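Local coordinates for protein gamma-hexachlorocyclohexane dehydrochlorinase (Novosphingobium barchaimii LL02, PDB 5KVB) that probably catalyses two successive dehydrochlorinations that convert the pollutant gamma-hexachlorocyclohexane (lindane) to a tetrachlorocyclohexadiene, at residues N111-I116 and G148-P153; T121-R126 and F133-G138; G82-L87 and I98-C103. All coordinates share one frame; numbering follows the deposited sequence.

Interaction 1: N111-I116 and G148-P153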
loop_
_atom_site.group_PDB
_atom_site.type_symbol
_atom_site.label_atom_id
_atom_site.label_comp_id
_atom_site.label_asym_id
_atom_site.label_seq_id
_atom_site.Cartn_x
_atom_site.Cartn_y
_atom_site.Cartn_z
ATOM N N ASN A 111 9.705 26.685 1.066
ATOM C CA ASN A 111 10.010 25.777 -0.047
ATOM C C ASN A 111 10.541 24.419 0.416
ATOM O O ASN A 111 11.436 23.849 -0.204
ATOM C CB ASN A 111 11.025 26.417 -1.010
ATOM C CG ASN A 111 11.199 25.622 -2.300
ATOM O OD1 ASN A 111 10.223 25.186 -2.909
ATOM N ND2 ASN A 111 12.449 25.404 -2.701
ATOM N N GLN A 112 9.964 23.892 1.493
ATOM C CA GLN A 112 10.450 22.672 2.118
ATOM C C GLN A 112 9.757 21.424 1.590
ATOM O O GLN A 112 8.545 21.428 1.385
ATOM C CB GLN A 112 10.236 22.730 3.630
ATOM C CG GLN A 112 10.843 23.940 4.304
ATOM C CD GLN A 112 10.436 24.045 5.757
ATOM O OE1 GLN A 112 9.515 24.788 6.106
ATOM N NE2 GLN A 112 11.111 23.300 6.610
ATOM N N SER A 113 10.517 20.355 1.395
ATOM C CA SER A 113 9.887 19.055 1.182
ATOM C C SER A 113 9.683 18.390 2.538
ATOM O O SER A 113 10.520 18.507 3.433
ATOM C CB SER A 113 10.717 18.166 0.254
ATOM O OG SER A 113 10.595 18.573 -1.100
ATOM N N ILE A 114 8.558 17.691 2.677
ATOM C CA ILE A 114 8.109 17.143 3.957
ATOM C C ILE A 114 7.720 15.672 3.809
ATOM O O ILE A 114 7.116 15.291 2.801
ATOM C CB ILE A 114 6.872 17.904 4.501
ATOM C CG1 ILE A 114 7.115 19.419 4.544
ATOM C CG2 ILE A 114 6.446 17.366 5.878
ATOM C CD1 ILE A 114 8.112 19.849 5.585
ATOM N N LEU A 115 8.076 14.858 4.797
ATOM C CA LEU A 115 7.536 13.503 4.916
ATOM C C LEU A 115 6.604 13.453 6.112
ATOM O O LEU A 115 6.987 13.827 7.231
ATOM C CB LEU A 115 8.662 12.472 5.073
ATOM C CG LEU A 115 8.286 10.984 5.127
ATOM C CD1 LEU A 115 9.402 10.124 4.545
ATOM C CD2 LEU A 115 7.964 10.520 6.542
ATOM N N ILE A 116 5.385 12.974 5.878
ATOM C CA ILE A 116 4.381 12.840 6.927
ATOM C C ILE A 116 3.989 11.368 7.072
ATOM O O ILE A 116 3.732 10.680 6.070
ATOM C CB ILE A 116 3.123 13.684 6.616
ATOM C CG1 ILE A 116 3.450 15.181 6.614
ATOM C CG2 ILE A 116 2.011 13.415 7.624
ATOM C CD1 ILE A 116 2.339 16.052 6.034
ATOM N N GLY A 148 17.915 19.251 2.587
ATOM C CA GLY A 148 18.749 18.951 1.437
ATOM C C GLY A 148 18.052 18.155 0.353
ATOM O O GLY A 148 18.662 17.820 -0.662
ATOM N N ILE A 149 16.775 17.855 0.564
ATOM C CA ILE A 149 15.998 17.076 -0.396
ATOM C C ILE A 149 14.784 17.859 -0.866
ATOM O O ILE A 149 14.016 18.369 -0.048
ATOM C CB ILE A 149 15.532 15.730 0.209
ATOM C CG1 ILE A 149 16.738 14.835 0.493
ATOM C CG2 ILE A 149 14.539 15.023 -0.722
ATOM C CD1 ILE A 149 16.410 13.599 1.291
ATOM N N HIS A 150 14.621 17.961 -2.180
ATOM C CA HIS A 150 13.456 18.611 -2.759
ATOM C C HIS A 150 12.856 17.721 -3.838
ATOM O O HIS A 150 13.536 17.351 -4.804
ATOM C CB HIS A 150 13.822 19.982 -3.335
ATOM C CG HIS A 150 14.222 20.976 -2.293
ATOM N ND1 HIS A 150 13.306 21.722 -1.582
ATOM C CD2 HIS A 150 15.444 21.335 -1.830
ATOM C CE1 HIS A 150 13.948 22.501 -0.728
ATOM N NE2 HIS A 150 15.244 22.284 -0.859
ATOM N N PHE A 151 11.580 17.376 -3.672
ATOM C CA PHE A 151 10.909 16.514 -4.639
ATOM C C PHE A 151 10.653 17.291 -5.921
ATOM O O PHE A 151 9.928 18.286 -5.923
ATOM C CB PHE A 151 9.593 15.955 -4.076
ATOM C CG PHE A 151 9.767 15.133 -2.829
ATOM C CD1 PHE A 151 10.605 14.021 -2.823
ATOM C CD2 PHE A 151 9.096 15.468 -1.661
ATOM C CE1 PHE A 151 10.773 13.268 -1.674
ATOM C CE2 PHE A 151 9.252 14.720 -0.509
ATOM C CZ PHE A 151 10.090 13.614 -0.508
ATOM N N VAL A 152 11.260 16.832 -7.008
ATOM C CA VAL A 152 11.169 17.502 -8.300
ATOM C C VAL A 152 10.758 16.531 -9.420
ATOM O O VAL A 152 11.018 15.335 -9.328
ATOM C CB VAL A 152 12.525 18.157 -8.671
ATOM C CG1 VAL A 152 12.831 19.319 -7.743
ATOM C CG2 VAL A 152 13.646 17.128 -8.616
ATOM N N PRO A 153 10.127 17.048 -10.488
ATOM C CA PRO A 153 9.775 16.224 -11.651
ATOM C C PRO A 153 11.006 15.843 -12.479
ATOM O O PRO A 153 12.069 16.436 -12.280
ATOM C CB PRO A 153 8.833 17.134 -12.444
ATOM C CG PRO A 153 9.261 18.510 -12.082
ATOM C CD PRO A 153 9.678 18.445 -10.644
HETATM O O HOH W 1 13.375 20.268 1.844
#
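Ser-113 and Phe-151 share the one direct hydrogen bond of this contact. The backbone N of Phe-151 donates to Ser-113 OG over 3.0 Å, with an N-H...O angle of 163°. Ser-113 OG lies beside its own backbone N, opposite the carbonyl carbon (chi1 -76°), and this points the hydroxyl at the C-terminal tail. The same hydroxyl also bonds Asn-106 OD1 on strand 94-107. One water adds a second polar link. It accepts from Ser-113 N at 2.9 Å and donates to Ile-149 O at 2.8 Å. This water also sits above one face of the His-150 ring, toward its rim.

Apolar contact comes mainly from the Phe-151 ring. Its CD2 lies 3.7 Å from Ser-113 CB, and its CE2 lies 3.8 Å from the same carbon. In the same chain the phenyl group touches Leu-104, and across the interface it meets Tyr-142 of the second subunit, with the two ring planes nearly parallel. A carbonyl oxygen, Ile-114 O, meets the Phe-151 ring at its edge, in plane, 4.0 Å from CE2.

At the exposed end, Asn-111 lies near His-150. Asn-111 O comes too close to the imidazole in the model, so the detail of this approach is doubtful.

The contact lays the tail after strand 130-145 against the start of strand 113-127 in this SnoaL-like fold. Ile-149 packs on Ile-149 of both other subunits, so the tail also serves trimer assembly. Chemically, the buried Ser-113 hydroxyl is used as both acceptor and donor. It satisfies the Phe-151 N-H and ties the tail to two neighbouring strands through a single oxygen.

Interaction 2: T121-R126 and F133-G138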
loop_
_atom_site.group_PDB
_atom_site.type_symbol
_atom_site.label_atom_id
_atom_site.label_comp_id
_atom_site.label_asym_id
_atom_site.label_seq_id
_atom_site.Cartn_x
_atom_site.Cartn_y
_atom_site.Cartn_z
ATOM N N THR A 121 -8.326 7.419 10.980
ATOM C CA THR A 121 -9.349 6.672 11.707
ATOM C C THR A 121 -10.712 7.070 11.134
ATOM O O THR A 121 -11.085 8.249 11.174
ATOM C CB THR A 121 -9.288 6.964 13.218
ATOM O OG1 THR A 121 -7.959 6.707 13.701
ATOM C CG2 THR A 121 -10.231 6.078 13.970
ATOM N N SER A 122 -11.431 6.109 10.560
ATOM C CA SER A 122 -12.617 6.416 9.756
ATOM C C SER A 122 -13.857 5.655 10.232
ATOM O O SER A 122 -13.743 4.641 10.907
ATOM C CB SER A 122 -12.330 6.111 8.279
ATOM O OG SER A 122 -11.875 4.778 8.106
ATOM N N GLU A 123 -15.039 6.165 9.874
ATOM C CA GLU A 123 -16.300 5.478 10.104
ATOM C C GLU A 123 -17.130 5.606 8.835
ATOM O O GLU A 123 -17.112 6.648 8.165
ATOM C CB GLU A 123 -17.071 6.064 11.301
ATOM C CG GLU A 123 -18.334 5.277 11.676
ATOM C CD GLU A 123 -19.252 6.042 12.633
ATOM O OE1 GLU A 123 -19.087 5.896 13.867
ATOM O OE2 GLU A 123 -20.145 6.780 12.151
ATOM N N TYR A 124 -17.863 4.539 8.532
ATOM C CA TYR A 124 -18.738 4.470 7.358
ATOM C C TYR A 124 -20.110 4.000 7.799
ATOM O O TYR A 124 -20.221 3.138 8.671
ATOM C CB TYR A 124 -18.161 3.517 6.300
ATOM C CG TYR A 124 -16.695 3.773 6.036
ATOM C CD1 TYR A 124 -15.717 3.187 6.832
ATOM C CD2 TYR A 124 -16.294 4.633 5.012
ATOM C CE1 TYR A 124 -14.370 3.452 6.614
ATOM C CE2 TYR A 124 -14.942 4.902 4.786
ATOM C CZ TYR A 124 -14.000 4.297 5.588
ATOM O OH TYR A 124 -12.665 4.557 5.398
ATOM N N GLU A 125 -21.148 4.591 7.218
ATOM C CA GLU A 125 -22.520 4.183 7.500
ATOM C C GLU A 125 -23.228 3.767 6.221
ATOM O O GLU A 125 -23.007 4.354 5.159
ATOM C CB GLU A 125 -23.305 5.311 8.185
ATOM C CG GLU A 125 -22.855 5.594 9.608
ATOM C CD GLU A 125 -23.774 6.557 10.343
ATOM O OE1 GLU A 125 -24.765 7.026 9.741
ATOM O OE2 GLU A 125 -23.504 6.837 11.531
ATOM N N ARG A 126 -24.037 2.658 6.261
ATOM C CA ARG A 126 -24.901 2.270 5.157
ATOM C C ARG A 126 -26.306 2.824 5.389
ATOM O O ARG A 126 -26.921 2.570 6.425
ATOM C CB ARG A 126 -24.935 0.747 4.998
ATOM C CG ARG A 126 -25.926 0.268 3.950
ATOM C CD ARG A 126 -25.525 -1.084 3.382
ATOM N NE ARG A 126 -25.392 -2.108 4.411
ATOM C CZ ARG A 126 -25.094 -3.379 4.152
ATOM N NH1 ARG A 126 -24.902 -3.772 2.896
ATOM N NH2 ARG A 126 -24.985 -4.255 5.139
ATOM N N PHE A 133 -18.733 7.651 3.786
ATOM C CA PHE A 133 -18.091 8.141 5.023
ATOM C C PHE A 133 -19.079 8.815 5.957
ATOM O O PHE A 133 -19.887 9.646 5.503
ATOM C CB PHE A 133 -17.023 9.195 4.733
ATOM C CG PHE A 133 -15.635 8.678 4.435
ATOM C CD1 PHE A 133 -14.689 8.539 5.451
ATOM C CD2 PHE A 133 -15.239 8.463 3.126
ATOM C CE1 PHE A 133 -13.381 8.145 5.166
ATOM C CE2 PHE A 133 -13.940 8.059 2.831
ATOM C CZ PHE A 133 -13.002 7.902 3.849
ATOM N N SER A 134 -18.977 8.502 7.243
ATOM C CA SER A 134 -19.638 9.293 8.282
ATOM C C SER A 134 -18.620 10.045 9.142
ATOM O O SER A 134 -18.958 11.069 9.734
ATOM C CB SER A 134 -20.525 8.421 9.174
ATOM O OG SER A 134 -19.825 7.312 9.698
ATOM N N LYS A 135 -17.392 9.537 9.244
ATOM C CA LYS A 135 -16.322 10.210 10.001
ATOM C C LYS A 135 -14.938 9.974 9.398
ATOM O O LYS A 135 -14.643 8.865 8.926
ATOM C CB LYS A 135 -16.262 9.721 11.454
ATOM C CG LYS A 135 -17.511 9.869 12.288
ATOM C CD LYS A 135 -17.221 9.508 13.755
ATOM C CE LYS A 135 -18.518 9.481 14.555
ATOM N NZ LYS A 135 -18.272 9.238 16.005
ATOM N N LEU A 136 -14.074 10.987 9.468
ATOM C CA LEU A 136 -12.642 10.806 9.217
ATOM C C LEU A 136 -11.866 11.665 10.193
ATOM O O LEU A 136 -12.173 12.848 10.373
ATOM C CB LEU A 136 -12.263 11.163 7.776
ATOM C CG LEU A 136 -10.761 11.088 7.423
ATOM C CD1 LEU A 136 -10.163 9.683 7.643
ATOM C CD2 LEU A 136 -10.517 11.545 5.997
ATOM N N ASN A 137 -10.877 11.042 10.826
ATOM C CA ASN A 137 -9.981 11.703 11.759
ATOM C C ASN A 137 -8.563 11.439 11.275
ATOM O O ASN A 137 -8.182 10.293 11.074
ATOM C CB ASN A 137 -10.211 11.164 13.178
ATOM C CG ASN A 137 -9.366 11.850 14.223
ATOM O OD1 ASN A 137 -9.854 12.721 14.953
ATOM N ND2 ASN A 137 -8.102 11.453 14.320
ATOM N N GLY A 138 -7.794 12.497 11.047
ATOM C CA GLY A 138 -6.408 12.346 10.651
ATOM C C GLY A 138 -5.482 12.841 11.747
ATOM O O GLY A 138 -5.660 13.953 12.251
HETATM O O HOH W 2 -6.580 9.085 13.558
#
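Glu-123 O takes two backbone N-H groups from the facing strand. Ser-134 N reaches it at 2.8 Å and Lys-135 N at 3.1 Å. Both donors come from the same face of the carbonyl plane, and the Lys-135 one stands 36° out of it. Two residues opposite one define a classic beta bulge. It interrupts the antiparallel hairpin of strands 113-127 and 130-145.

The bulge turns Ser-134 toward the partner strand. Glu-123 OE2 accepts from Ser-134 OG with its anti lone pair, over a short 2.5 Å. Glu-123 CG lies opposite its backbone N (chi1 -174°) and the chain runs on extended, which carries the carboxylate past the serine. Lys-135 runs across the Glu-123 side chain at a slant. Its NZ stays 4.1 Å from Glu-123 OE1, too far for a salt bridge. In one of its two conformers, Glu-125 CG also comes within 3.5 Å of Ser-134 OG, and its carboxylate pairs with Arg-127.

On the Ser-122 and Leu-136 side, Tyr-124 and Phe-133 point the same way. Tyr-124 CE2 sits over the centre of one face of the Phe-133 ring, 3.6 Å from Phe-133 CE1. The planes are 48° apart, so the pair is oblique. Tyr-124 OH and Ser-122 OG share a hydrogen bond of 2.8 Å. Tyr-124 also touches Ile-20 and Tyr-24 of helix 10-33.

Regular pairing runs from Glu-123 and Lys-135, where Glu-123 N returns a bond to Lys-135 O at 2.9 Å, through Ser-122 and Leu-136 to Thr-121 and Asn-137, whose backbones exchange two hydrogen bonds. A water joins Thr-121 OG1 to Asn-137 ND2 and O.

The helix side is mostly aromatic and aliphatic, with the Ser-122 and Tyr-124 hydroxyl bond among it. On the other face, the serine bond probably helps stabilise the charge of Glu-123.

Interaction 3: G82-L87 and I98-C103; sequences GTNLRL and IGDVLC
Thr-83 and Asp-100 form a hydrogen-bonded pair in an antiparallel beta hairpin of the SnoaL-like (NTF2) fold. Asp-100 O takes two donors, Thr-83 N at 2.9 Å and Thr-83 OG1 at 3.2 Å. The hydroxyl stands between its backbone N and carbonyl carbon (chi1 69°), and from there it meets Asp-100 O from above the carbonyl plane. Arg-86 and Ile-98 make the next hydrogen-bonded pair. Between the two pairs the register slips by one residue, a beta bulge, where Asn-84 has positive phi.

The bulge directs the Asn-84 side chain at Asp-100. Asn-84 ND2 donates to Asp-100 OD2 over 2.9 Å, nearly straight at 172°, on the anti lone pair. The amide and carboxylate planes are 81° apart. Leu-85 points off the strand pair, yet its CD1 returns to 3.5 Å from Ile-98 O. Arg-86 CB packs on Ile-98 CG1 at 3.9 Å.

In the next shell, Asp-100 OD1 forms a salt bridge with Lys-33 of the third subunit, and Arg-86 NE one with Asp-26 of that subunit. Asn-84 bonds His-80 O of the third subunit through ND2 and its Gly-82 N through OD1, and in the same way Gly-82 N of this chain bonds Asn-84 OD1 of the second subunit. With an alanine here in place of Asn-84, Asp-100 OD2 and His-80 O of the third subunit would probably lose their amide donor, and Gly-82 N of that subunit would be left without this acceptor. On the other face, Val-101 touches Tyr-24 and His-80 of its own chain.

A water bridges the bulge and the aspartate, donating to Asn-84 O at 2.9 Å and, weakly, to Asp-100 OD2.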
loop_
_atom_site.group_PDB
_atom_site.type_symbol
_atom_site.label_atom_id
_atom_site.label_comp_id
_atom_site.label_asym_id
_atom_site.label_seq_id
_atom_site.Cartn_x
_atom_site.Cartn_y
_atom_site.Cartn_z
ATOM N N GLY A 82 -1.726 5.194 0.771
ATOM C CA GLY A 82 -2.503 4.522 1.810
ATOM C C GLY A 82 -2.189 3.040 1.869
ATOM O O GLY A 82 -2.166 2.362 0.835
ATOM N N THR A 83 -1.918 2.531 3.071
ATOM C CA THR A 83 -1.662 1.101 3.276
ATOM C C THR A 83 -2.365 0.578 4.535
ATOM O O THR A 83 -2.827 1.351 5.379
ATOM C CB THR A 83 -0.158 0.790 3.419
ATOM O OG1 THR A 83 0.320 1.332 4.662
ATOM C CG2 THR A 83 0.645 1.367 2.254
ATOM N N ASN A 84 -2.461 -0.745 4.644
ATOM C CA ASN A 84 -2.905 -1.411 5.874
ATOM C C ASN A 84 -4.337 -1.049 6.296
ATOM O O ASN A 84 -4.643 -1.052 7.479
ATOM C CB ASN A 84 -1.970 -1.093 7.066
ATOM C CG ASN A 84 -0.477 -1.277 6.757
ATOM O OD1 ASN A 84 -0.075 -1.988 5.839
ATOM N ND2 ASN A 84 0.352 -0.633 7.573
ATOM N N LEU A 85 -5.205 -0.715 5.346
ATOM C CA LEU A 85 -6.593 -0.399 5.709
ATOM C C LEU A 85 -7.286 -1.613 6.297
ATOM O O LEU A 85 -7.392 -2.650 5.649
ATOM C CB LEU A 85 -7.390 0.105 4.510
ATOM C CG LEU A 85 -8.829 0.511 4.850
ATOM C CD1 LEU A 85 -8.859 1.741 5.762
ATOM C CD2 LEU A 85 -9.622 0.758 3.578
ATOM N N ARG A 86 -7.732 -1.476 7.537
ATOM C CA ARG A 86 -8.318 -2.578 8.281
ATOM C C ARG A 86 -9.719 -2.186 8.753
ATOM O O ARG A 86 -9.883 -1.169 9.444
ATOM C CB ARG A 86 -7.410 -2.940 9.461
ATOM C CG ARG A 86 -7.906 -4.055 10.361
ATOM C CD ARG A 86 -8.012 -5.380 9.634
ATOM N NE ARG A 86 -8.045 -6.504 10.568
ATOM C CZ ARG A 86 -9.150 -7.098 11.008
ATOM N NH1 ARG A 86 -10.350 -6.686 10.604
ATOM N NH2 ARG A 86 -9.059 -8.125 11.847
ATOM N N LEU A 87 -10.713 -2.984 8.364
ATOM C CA LEU A 87 -12.129 -2.689 8.598
ATOM C C LEU A 87 -12.741 -3.631 9.628
ATOM O O LEU A 87 -12.434 -4.830 9.650
ATOM C CB LEU A 87 -12.921 -2.781 7.286
ATOM C CG LEU A 87 -12.433 -1.948 6.100
ATOM C CD1 LEU A 87 -13.308 -2.171 4.864
ATOM C CD2 LEU A 87 -12.365 -0.472 6.471
ATOM N N ILE A 98 -9.213 1.743 10.159
ATOM C CA ILE A 98 -7.935 2.348 10.511
ATOM C C ILE A 98 -6.994 2.118 9.326
ATOM O O ILE A 98 -7.030 1.061 8.695
ATOM C CB ILE A 98 -7.332 1.761 11.821
ATOM C CG1 ILE A 98 -7.098 0.248 11.703
ATOM C CG2 ILE A 98 -8.228 2.102 13.023
ATOM C CD1 ILE A 98 -6.448 -0.390 12.933
ATOM N N GLY A 99 -6.158 3.108 9.026
ATOM C CA GLY A 99 -5.258 3.038 7.888
ATOM C C GLY A 99 -3.999 3.827 8.153
ATOM O O GLY A 99 -4.025 4.828 8.881
ATOM N N ASP A 100 -2.894 3.375 7.569
ATOM C CA ASP A 100 -1.603 4.047 7.727
ATOM C C ASP A 100 -1.242 4.728 6.432
ATOM O O ASP A 100 -1.207 4.093 5.375
ATOM C CB ASP A 100 -0.526 3.046 8.143
ATOM C CG ASP A 100 -0.857 2.377 9.464
ATOM O OD1 ASP A 100 -1.175 3.111 10.417
ATOM O OD2 ASP A 100 -0.845 1.133 9.535
ATOM N N VAL A 101 -0.979 6.028 6.505
ATOM C CA VAL A 101 -0.757 6.828 5.303
ATOM C C VAL A 101 0.622 7.483 5.313
ATOM O O VAL A 101 1.032 8.086 6.317
ATOM C CB VAL A 101 -1.861 7.917 5.158
ATOM C CG1 VAL A 101 -1.653 8.764 3.891
ATOM C CG2 VAL A 101 -3.252 7.274 5.174
ATOM N N LEU A 102 1.345 7.333 4.205
ATOM C CA LEU A 102 2.645 7.984 4.013
ATOM C C LEU A 102 2.457 9.118 3.015
ATOM O O LEU A 102 2.003 8.893 1.890
ATOM C CB LEU A 102 3.696 6.980 3.520
ATOM C CG LEU A 102 5.066 7.562 3.142
ATOM C CD1 LEU A 102 5.760 8.192 4.354
ATOM C CD2 LEU A 102 5.928 6.457 2.514
ATOM N N CYS A 103 2.780 10.343 3.418
ATOM C CA CYS A 103 2.603 11.492 2.538
ATOM C C CYS A 103 3.940 12.153 2.242
ATOM O O CYS A 103 4.736 12.392 3.158
ATOM C CB CYS A 103 1.634 12.512 3.160
ATOM S SG CYS A 103 1.463 14.078 2.213
HETATM O O HOH W 3 -3.690 0.564 9.702
#

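All three interactions involve one sheet, with strands 130-145, 113-127, 94-107 and 75-89 side by side in that order; in interaction 1 the 148-153 tail lies against it. Interactions 1 and 2 share strand 113-127 but have centres about 30 Å apart, on opposite sides of the chain's centre. Interaction 3 touches interaction 1: Ile-116 O and Cys-103 N, 2.8 Å apart, probably form a hydrogen bond. Its centre is about 13 Å from that of interaction 2. It is also closest to the likely catalytic pair, with the Val-101 side chain about 4 Å from that of His-80 and about 7 Å from that of Asp-32. Interactions 1 and 3 meet other subunits; interaction 2 does not.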